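Local coordinates for protein exodeoxyribonuclease (Neisseria meningitidis, PDB 2JC5) that is an AP endonuclease of the AP/ExoA family that probably cleaves the DNA backbone at abasic sites during repair, using magnesium or manganese, at residues 2-7 with 103-108; 121-126 with 150-155; 143-148 with 252-257. All coordinates share one frame; numbering follows the deposited sequence. Where two conformers were deposited one is given.

How the contacts relate
From the N terminus, strand 2-8 runs through the first sheet and meets strand 103-109 of the second across the core, so contact 1 closes a loop of about a hundred residues. Helix 117-139 follows directly, and contact 2 ties it to the loop 150-155 beside the bicine. Between these two segments lies strand 143-147, which opens contact 3 and finds its partner at the C-terminal end, residues 252-257; contacts 2 and 3 therefore cross along the chain. Contacts 1 and 3 are neighbours, centres about 6 Å apart, each bridging the same two sheets, while Leu108 of contact 1 packs on Phe126 and Trp150 of contact 2.

Contact 1. Residues 2-7 with 103-108; sequences LKIISA and LSVISL
Leu2 sends its CD2 methyl straight at Leu103, meeting that residue's CD2 tip to tip at 4.0 Å. One turn of the zigzag further on, Ile4 and Val105 do something different: their side chains slide past each other in opposite directions, and the touch is between Ile4 CD1 and Val105 CG2, 4.1 Å apart. Ile4 gets its CD1 there by an extended outer arm, CD1 lying trans to CA about the CB-CG1 bond (chi2 177°). The two strands stay well separated, with the CA atoms of Ile4 and Val105 8.9 Å apart, so they are layers facing each other rather than neighbours in a sheet. This is the interior of the two-sheet sandwich of the DNase I-like fold: strand 2-8 belongs to one sheet, strand 103-109 to the other. The same layer is filled out by Val145 and Cys147, which Ile4 also touches, and by Ile31 and Cys33 against Val105. Every touching atom across the pair is a methyl carbon, so the attraction rests on dispersion and on the exclusion of water, with no directional bond fixing the strands against each other here.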
loop_
_atom_site.group_PDB
_atom_site.type_symbol
_atom_site.label_atom_id
_atom_site.label_comp_id
_atom_site.label_asym_id
_atom_site.label_seq_id
_atom_site.Cartn_x
_atom_site.Cartn_y
_atom_site.Cartn_z
ATOM N N LEU A 2 15.537 5.356 -7.615
ATOM C CA LEU A 2 14.928 4.933 -6.348
ATOM C C LEU A 2 13.751 4.021 -6.671
ATOM O O LEU A 2 12.796 4.457 -7.314
ATOM C CB LEU A 2 14.398 6.130 -5.575
ATOM C CG LEU A 2 13.587 5.869 -4.298
ATOM C CD1 LEU A 2 14.541 5.379 -3.249
ATOM C CD2 LEU A 2 12.824 7.122 -3.852
ATOM N N LYS A 3 13.817 2.770 -6.227
ATOM C CA LYS A 3 12.776 1.798 -6.514
ATOM C C LYS A 3 12.015 1.533 -5.223
ATOM O O LYS A 3 12.594 1.118 -4.218
ATOM C CB LYS A 3 13.413 0.518 -7.067
ATOM C CG LYS A 3 12.447 -0.571 -7.432
ATOM C CD LYS A 3 13.133 -1.832 -7.942
ATOM C CE LYS A 3 13.792 -1.598 -9.268
ATOM N NZ LYS A 3 13.494 -2.715 -10.192
ATOM N N ILE A 4 10.713 1.822 -5.255
ATOM C CA ILE A 4 9.836 1.623 -4.113
ATOM C C ILE A 4 8.803 0.564 -4.466
ATOM O O ILE A 4 8.185 0.654 -5.517
ATOM C CB ILE A 4 9.104 2.903 -3.685
ATOM C CG1 ILE A 4 10.101 4.008 -3.323
ATOM C CG2 ILE A 4 8.210 2.592 -2.498
ATOM C CD1 ILE A 4 9.498 5.351 -2.952
ATOM N N ILE A 5 8.662 -0.454 -3.612
ATOM C CA ILE A 5 7.730 -1.555 -3.840
ATOM C C ILE A 5 6.686 -1.529 -2.757
ATOM O O ILE A 5 7.041 -1.389 -1.585
ATOM C CB ILE A 5 8.443 -2.916 -3.859
ATOM C CG1 ILE A 5 9.482 -2.909 -4.997
ATOM C CG2 ILE A 5 7.434 -4.061 -3.992
ATOM C CD1 ILE A 5 10.127 -4.261 -5.286
ATOM N N SER A 6 5.414 -1.647 -3.150
ATOM C CA SER A 6 4.313 -1.779 -2.204
ATOM C C SER A 6 3.727 -3.174 -2.373
ATOM O O SER A 6 3.378 -3.556 -3.477
ATOM C CB SER A 6 3.248 -0.724 -2.467
ATOM O OG SER A 6 2.254 -0.727 -1.451
ATOM N N ALA A 7 3.619 -3.921 -1.282
ATOM C CA ALA A 7 3.096 -5.278 -1.359
ATOM C C ALA A 7 2.266 -5.618 -0.142
ATOM O O ALA A 7 2.760 -5.613 0.991
ATOM C CB ALA A 7 4.235 -6.288 -1.530
ATOM N N LEU A 103 12.308 13.261 1.901
ATOM C CA LEU A 103 11.474 12.160 1.419
ATOM C C LEU A 103 10.736 11.517 2.580
ATOM O O LEU A 103 11.322 11.239 3.631
ATOM C CB LEU A 103 12.343 11.099 0.727
ATOM C CG LEU A 103 11.635 9.840 0.202
ATOM C CD1 LEU A 103 10.665 10.192 -0.904
ATOM C CD2 LEU A 103 12.650 8.825 -0.237
ATOM N N SER A 104 9.458 11.219 2.372
ATOM C CA SER A 104 8.706 10.390 3.308
ATOM C C SER A 104 8.015 9.299 2.539
ATOM O O SER A 104 7.447 9.535 1.464
ATOM C CB SER A 104 7.667 11.195 4.071
ATOM O OG SER A 104 8.259 12.223 4.843
ATOM N N VAL A 105 8.073 8.096 3.081
ATOM C CA VAL A 105 7.322 6.980 2.539
ATOM C C VAL A 105 6.473 6.350 3.631
ATOM O O VAL A 105 6.959 6.102 4.751
ATOM C CB VAL A 105 8.269 5.956 1.919
ATOM C CG1 VAL A 105 7.485 4.807 1.312
ATOM C CG2 VAL A 105 9.150 6.617 0.881
ATOM N N ILE A 106 5.214 6.101 3.283
ATOM C CA ILE A 106 4.241 5.510 4.176
ATOM C C ILE A 106 3.860 4.134 3.678
ATOM O O ILE A 106 3.844 3.873 2.465
ATOM C CB ILE A 106 2.993 6.397 4.276
ATOM C CG1 ILE A 106 3.336 7.639 5.102
ATOM C CG2 ILE A 106 1.784 5.642 4.862
ATOM C CD1 ILE A 106 2.626 8.875 4.688
ATOM N N SER A 107 3.617 3.237 4.626
ATOM C CA SER A 107 2.945 1.978 4.348
ATOM C C SER A 107 1.582 2.033 5.048
ATOM O O SER A 107 1.526 2.221 6.265
ATOM C CB SER A 107 3.734 0.795 4.863
ATOM O OG SER A 107 3.079 -0.389 4.406
ATOM N N LEU A 108 0.514 1.861 4.257
ATOM C CA LEU A 108 -0.864 2.037 4.681
ATOM C C LEU A 108 -1.674 0.794 4.380
ATOM O O LEU A 108 -1.622 0.294 3.271
ATOM C CB LEU A 108 -1.486 3.197 3.896
ATOM C CG LEU A 108 -2.997 3.416 4.076
ATOM C CD1 LEU A 108 -3.334 3.943 5.452
ATOM C CD2 LEU A 108 -3.551 4.362 3.004
#

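Contact 2. Residues 121-126 with 150-155; sequences QVKYRF and WNIAHQ. With BCN (bicine), chain C.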
loop_
_atom_site.group_PDB
_atom_site.type_symbol
_atom_site.label_atom_id
_atom_site.label_comp_id
_atom_site.label_asym_id
_atom_site.label_seq_id
_atom_site.Cartn_x
_atom_site.Cartn_y
_atom_site.Cartn_z
ATOM N N GLN A 121 -18.490 0.582 8.091
ATOM C CA GLN A 121 -18.522 1.832 8.861
ATOM C C GLN A 121 -17.158 2.238 9.390
ATOM O O GLN A 121 -16.790 3.405 9.312
ATOM C CB GLN A 121 -19.546 1.753 9.994
ATOM C CG GLN A 121 -20.964 1.870 9.493
ATOM C CD GLN A 121 -21.233 3.215 8.823
ATOM O OE1 GLN A 121 -20.932 4.281 9.376
ATOM N NE2 GLN A 121 -21.795 3.169 7.619
ATOM N N VAL A 122 -16.395 1.288 9.918
ATOM C CA VAL A 122 -14.996 1.571 10.307
ATOM C C VAL A 122 -14.218 2.119 9.107
ATOM O O VAL A 122 -13.465 3.078 9.237
ATOM C CB VAL A 122 -14.262 0.320 10.883
ATOM C CG1 VAL A 122 -12.757 0.563 11.028
ATOM C CG2 VAL A 122 -14.893 -0.085 12.214
ATOM N N LYS A 123 -14.407 1.504 7.935
ATOM C CA LYS A 123 -13.715 1.931 6.747
ATOM C C LYS A 123 -14.065 3.376 6.431
ATOM O O LYS A 123 -13.179 4.187 6.198
ATOM C CB LYS A 123 -14.035 0.995 5.580
ATOM C CG LYS A 123 -13.344 1.319 4.269
ATOM C CD LYS A 123 -13.692 0.269 3.229
ATOM C CE LYS A 123 -12.888 0.412 1.974
ATOM N NZ LYS A 123 -13.342 -0.499 0.862
ATOM N N TYR A 124 -15.355 3.714 6.452
ATOM C CA TYR A 124 -15.739 5.104 6.199
ATOM C C TYR A 124 -15.201 6.062 7.255
ATOM O O TYR A 124 -14.776 7.151 6.911
ATOM C CB TYR A 124 -17.253 5.267 6.082
ATOM C CG TYR A 124 -17.842 4.835 4.752
ATOM C CD1 TYR A 124 -17.273 5.252 3.552
ATOM C CD2 TYR A 124 -19.003 4.069 4.698
ATOM C CE1 TYR A 124 -17.827 4.905 2.331
ATOM C CE2 TYR A 124 -19.575 3.720 3.474
ATOM C CZ TYR A 124 -18.965 4.134 2.297
ATOM O OH TYR A 124 -19.513 3.793 1.082
ATOM N N ARG A 125 -15.212 5.678 8.530
ATOM C CA ARG A 125 -14.602 6.525 9.548
ATOM C C ARG A 125 -13.087 6.694 9.317
ATOM O O ARG A 125 -12.529 7.766 9.533
ATOM C CB ARG A 125 -14.923 5.989 10.947
ATOM C CG ARG A 125 -16.396 6.151 11.291
ATOM C CD ARG A 125 -16.671 5.979 12.763
ATOM N NE ARG A 125 -16.498 4.594 13.198
ATOM C CZ ARG A 125 -15.432 4.105 13.831
ATOM N NH1 ARG A 125 -14.391 4.877 14.128
ATOM N NH2 ARG A 125 -15.409 2.824 14.183
ATOM N N PHE A 126 -12.412 5.644 8.853
ATOM C CA PHE A 126 -10.999 5.768 8.507
ATOM C C PHE A 126 -10.765 6.764 7.366
ATOM O O PHE A 126 -9.877 7.618 7.422
ATOM C CB PHE A 126 -10.458 4.403 8.123
ATOM C CG PHE A 126 -8.969 4.366 7.958
ATOM C CD1 PHE A 126 -8.351 4.858 6.815
ATOM C CD2 PHE A 126 -8.185 3.841 8.960
ATOM C CE1 PHE A 126 -6.971 4.833 6.688
ATOM C CE2 PHE A 126 -6.807 3.786 8.839
ATOM C CZ PHE A 126 -6.204 4.292 7.694
ATOM N N TRP A 150 -5.321 0.276 -0.418
ATOM C CA TRP A 150 -6.342 1.271 -0.121
ATOM C C TRP A 150 -7.732 0.667 -0.164
ATOM O O TRP A 150 -8.692 1.338 0.201
ATOM C CB TRP A 150 -6.250 2.455 -1.087
ATOM C CG TRP A 150 -4.991 3.277 -0.941
ATOM C CD1 TRP A 150 -3.704 2.846 -1.082
ATOM C CD2 TRP A 150 -4.910 4.672 -0.644
ATOM N NE1 TRP A 150 -2.827 3.885 -0.879
ATOM C CE2 TRP A 150 -3.544 5.024 -0.632
ATOM C CE3 TRP A 150 -5.860 5.671 -0.407
ATOM C CZ2 TRP A 150 -3.114 6.316 -0.365
ATOM C CZ3 TRP A 150 -5.420 6.958 -0.168
ATOM C CH2 TRP A 150 -4.070 7.258 -0.138
ATOM N N ASN A 151 -7.852 -0.568 -0.649
ATOM C CA ASN A 151 -9.126 -1.303 -0.619
ATOM C C ASN A 151 -10.248 -0.589 -1.372
ATOM O O ASN A 151 -11.432 -0.840 -1.136
ATOM C CB ASN A 151 -9.518 -1.643 0.833
ATOM C CG ASN A 151 -9.013 -2.998 1.290
ATOM O OD1 ASN A 151 -8.494 -3.144 2.408
ATOM N ND2 ASN A 151 -9.169 -3.987 0.453
ATOM N N ILE A 152 -9.868 0.228 -2.359
ATOM C CA ILE A 152 -10.846 0.926 -3.209
ATOM C C ILE A 152 -10.303 0.927 -4.639
ATOM O O ILE A 152 -9.152 1.294 -4.843
ATOM C CB ILE A 152 -11.071 2.377 -2.777
ATOM C CG1 ILE A 152 -11.599 2.456 -1.341
ATOM C CG2 ILE A 152 -12.045 3.065 -3.727
ATOM C CD1 ILE A 152 -11.486 3.859 -0.753
ATOM N N ALA A 153 -11.122 0.490 -5.593
ATOM C CA ALA A 153 -10.868 0.656 -7.027
ATOM C C ALA A 153 -11.578 1.937 -7.466
ATOM O O ALA A 153 -12.740 2.156 -7.125
ATOM C CB ALA A 153 -11.379 -0.554 -7.819
ATOM N N HIS A 154 -10.894 2.758 -8.260
ATOM C CA HIS A 154 -11.392 4.105 -8.532
ATOM C C HIS A 154 -12.425 4.171 -9.665
ATOM O O HIS A 154 -13.517 4.706 -9.473
ATOM C CB HIS A 154 -10.194 5.013 -8.810
ATOM C CG HIS A 154 -10.534 6.454 -9.011
ATOM N ND1 HIS A 154 -9.683 7.312 -9.675
ATOM C CD2 HIS A 154 -11.643 7.169 -8.714
ATOM C CE1 HIS A 154 -10.242 8.514 -9.732
ATOM N NE2 HIS A 154 -11.432 8.453 -9.161
ATOM N N GLN A 155 -12.084 3.614 -10.823
ATOM C CA GLN A 155 -12.860 3.747 -12.058
ATOM C C GLN A 155 -13.144 2.375 -12.644
ATOM O O GLN A 155 -12.577 1.391 -12.193
ATOM C CB GLN A 155 -12.058 4.552 -13.084
ATOM C CG GLN A 155 -11.632 5.931 -12.619
ATOM C CD GLN A 155 -11.037 6.745 -13.748
ATOM O OE1 GLN A 155 -9.863 6.599 -14.088
ATOM N NE2 GLN A 155 -11.853 7.595 -14.348
HETATM N N1 BCN C . -12.290 -5.910 -1.089
HETATM C C1 BCN C . -12.290 -4.530 -0.550
HETATM C C2 BCN C . -13.039 -4.410 0.755
HETATM O O21 BCN C . -13.008 -3.295 1.351
HETATM O O22 BCN C . -13.648 -5.401 1.190
HETATM C C3 BCN C . -10.974 -6.562 -1.014
HETATM C C4 BCN C . -10.861 -7.298 0.307
HETATM O O4 BCN C . -11.972 -8.198 0.543
HETATM C C5 BCN C . -12.819 -5.937 -2.498
HETATM C C6 BCN C . -13.508 -7.264 -2.791
HETATM O O6 BCN C . -14.273 -7.727 -1.677
#
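Lys123 reaches from helix 117-139 to the loop that follows strand 143-147, and its whole length matters. CB points toward the loop, and CG lies trans to the backbone N (chi1 -179°), the start of a fully extended chain that carries the amine away from the helix. CD passes 4.1 Å from O21 of the bicine carboxylate. Lys123 CE comes 3.7 Å from Asn151 O and 3.8 Å from bicine O21. Ile152 CG1 lies 4.1 Å from Lys123 CE, alongside the end of the lysine. At the tip, NZ donates to Asn151 O over 2.8 Å, approaching with a C=O...N angle of 140° from above the carbonyl plane, 37° out of it. The same nitrogen donates to bicine O21 at 2.9 Å. Ser169 OG and the carboxylate of Glu175 also bind NZ, so the buried ammonium is well supplied with oxygen partners.

Around the ligand, Gly113 N, Ser114 OG and Ser169 OG add hydrogen bonds to the bicine. Asn151, predicted to stabilise the transition state and to help bind magnesium, packs beside the ligand and lies close to Tyr109 and Asp149, both predicted active-site residues. The bicine thus sits next to the probable catalytic centre, although the magnesium in the model is about 8 Å from the Asn151 side chain. Gathering a carbonyl and two carboxylates round one buried nitrogen would favour a charged lysine, whose positive charge probably steadies the ligand's carboxylate.

Contact 3. Residues 143-148 with 252-257; sequences DIVVCG and VEYDYA
Tyr254 of strand 250-254 meets Val145 of strand 143-147 across the sandwich of this DNase I-like fold, where the two strands lie in facing sheets. Its ring arrives from the direction opposed to Val145 and meets both of that residue's methyls at its outer end, with Val145 CG1 4.0 Å from Tyr254 OH and Val145 CG2 4.3 Å from Tyr254 CZ, the latter an oblique approach to the ring. Val252 CG1, two residues earlier, lies against one face of the Tyr254 ring, toward its rim. The hydroxyl is not left with carbon alone, since it hydrogen-bonds to Gln223 OE1. Asp255 then centres an inverse gamma turn, past the end of the strand, and the chain comes to Tyr256. Here CG sits trans to the backbone N (chi1 -177°), which sends the ring across to Asp143 at the start of the other strand. Leu229 of helix 227-230 touches all four contacting side chains. The carboxylate and ring planes stand 82° apart, and Asp143 OD2 lies near the ring plane, at its edge. Tyr256 OH donates to Asp143 OD2 over 2.6 Å, reaching the oxygen on its anti side, 26° out of the carboxylate plane.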
loop_
_atom_site.group_PDB
_atom_site.type_symbol
_atom_site.label_atom_id
_atom_site.label_comp_id
_atom_site.label_asym_id
_atom_site.label_seq_id
_atom_site.Cartn_x
_atom_site.Cartn_y
_atom_site.Cartn_z
ATOM N N ASP A 143 8.563 15.621 -0.271
ATOM C CA ASP A 143 8.331 14.569 -1.249
ATOM C C ASP A 143 7.776 13.363 -0.530
ATOM O O ASP A 143 8.439 12.808 0.321
ATOM C CB ASP A 143 9.635 14.235 -1.924
ATOM C CG ASP A 143 10.256 15.429 -2.588
ATOM O OD1 ASP A 143 9.553 16.138 -3.346
ATOM O OD2 ASP A 143 11.464 15.680 -2.334
ATOM N N ILE A 144 6.564 12.945 -0.873
ATOM C CA ILE A 144 5.906 11.868 -0.127
ATOM C C ILE A 144 5.303 10.832 -1.053
ATOM O O ILE A 144 4.656 11.178 -2.055
ATOM C CB ILE A 144 4.803 12.407 0.812
ATOM C CG1 ILE A 144 5.351 13.520 1.703
ATOM C CG2 ILE A 144 4.229 11.257 1.676
ATOM C CD1 ILE A 144 4.339 14.137 2.620
ATOM N N VAL A 145 5.534 9.562 -0.723
ATOM C CA VAL A 145 4.867 8.442 -1.374
ATOM C C VAL A 145 4.050 7.719 -0.315
ATOM O O VAL A 145 4.620 7.216 0.650
ATOM C CB VAL A 145 5.860 7.466 -2.021
ATOM C CG1 VAL A 145 5.110 6.337 -2.772
ATOM C CG2 VAL A 145 6.785 8.221 -2.984
ATOM N N VAL A 146 2.726 7.657 -0.520
ATOM C CA VAL A 146 1.849 6.865 0.340
ATOM C C VAL A 146 1.559 5.555 -0.393
ATOM O O VAL A 146 0.771 5.530 -1.350
ATOM C CB VAL A 146 0.542 7.613 0.697
ATOM C CG1 VAL A 146 -0.279 6.801 1.700
ATOM C CG2 VAL A 146 0.855 9.000 1.276
ATOM N N CYS A 147 2.254 4.499 0.026
ATOM C CA CYS A 147 2.109 3.171 -0.522
ATOM C C CYS A 147 1.076 2.399 0.254
ATOM O O CYS A 147 1.052 2.454 1.480
ATOM C CB CYS A 147 3.392 2.374 -0.373
ATOM S SG CYS A 147 4.740 2.869 -1.372
ATOM N N GLY A 148 0.279 1.597 -0.437
ATOM C CA GLY A 148 -0.362 0.519 0.261
ATOM C C GLY A 148 -1.603 -0.005 -0.385
ATOM O O GLY A 148 -1.838 0.195 -1.573
ATOM N N VAL A 252 7.498 0.942 -8.422
ATOM C CA VAL A 252 7.651 2.222 -9.149
ATOM C C VAL A 252 9.089 2.678 -9.010
ATOM O O VAL A 252 9.666 2.574 -7.925
ATOM C CB VAL A 252 6.697 3.318 -8.648
ATOM C CG1 VAL A 252 6.816 4.587 -9.512
ATOM C CG2 VAL A 252 5.244 2.812 -8.658
ATOM N N GLU A 253 9.653 3.173 -10.117
ATOM C CA GLU A 253 11.012 3.698 -10.154
ATOM C C GLU A 253 10.960 5.203 -10.323
ATOM O O GLU A 253 10.318 5.688 -11.252
ATOM C CB GLU A 253 11.782 3.049 -11.312
ATOM C CG GLU A 253 12.007 1.580 -11.065
ATOM C CD GLU A 253 12.700 0.872 -12.194
ATOM O OE1 GLU A 253 13.834 1.274 -12.537
ATOM O OE2 GLU A 253 12.115 -0.106 -12.713
ATOM N N TYR A 254 11.644 5.922 -9.427
ATOM C CA TYR A 254 11.680 7.375 -9.423
ATOM C C TYR A 254 13.104 7.867 -9.652
ATOM O O TYR A 254 14.047 7.350 -9.078
ATOM C CB TYR A 254 11.205 7.911 -8.068
ATOM C CG TYR A 254 9.800 7.493 -7.691
ATOM C CD1 TYR A 254 9.574 6.311 -6.989
ATOM C CD2 TYR A 254 8.707 8.297 -7.998
ATOM C CE1 TYR A 254 8.291 5.923 -6.643
ATOM C CE2 TYR A 254 7.429 7.924 -7.653
ATOM C CZ TYR A 254 7.218 6.737 -6.982
ATOM O OH TYR A 254 5.945 6.348 -6.641
ATOM N N ASP A 255 13.252 8.874 -10.504
ATOM C CA ASP A 255 14.551 9.521 -10.704
ATOM C C ASP A 255 14.744 10.522 -9.577
ATOM O O ASP A 255 14.504 11.713 -9.747
ATOM C CB ASP A 255 14.582 10.203 -12.060
ATOM C CG ASP A 255 15.891 10.870 -12.344
ATOM O OD1 ASP A 255 16.852 10.581 -11.612
ATOM O OD2 ASP A 255 15.949 11.671 -13.306
ATOM N N TYR A 256 15.160 10.008 -8.421
ATOM C CA TYR A 256 15.161 10.759 -7.167
ATOM C C TYR A 256 16.143 10.157 -6.165
ATOM O O TYR A 256 16.343 8.946 -6.124
ATOM C CB TYR A 256 13.764 10.755 -6.570
ATOM C CG TYR A 256 13.600 11.554 -5.307
ATOM C CD1 TYR A 256 13.256 12.897 -5.340
ATOM C CD2 TYR A 256 13.801 10.967 -4.067
ATOM C CE1 TYR A 256 13.097 13.629 -4.174
ATOM C CE2 TYR A 256 13.631 11.682 -2.917
ATOM C CZ TYR A 256 13.284 13.019 -2.968
ATOM O OH TYR A 256 13.132 13.731 -1.791
ATOM N N ALA A 257 16.774 11.039 -5.395
ATOM C CA ALA A 257 17.522 10.681 -4.197
ATOM C C ALA A 257 17.321 11.751 -3.137
ATOM O O ALA A 257 17.051 12.908 -3.456
ATOM C CB ALA A 257 18.995 10.534 -4.522
#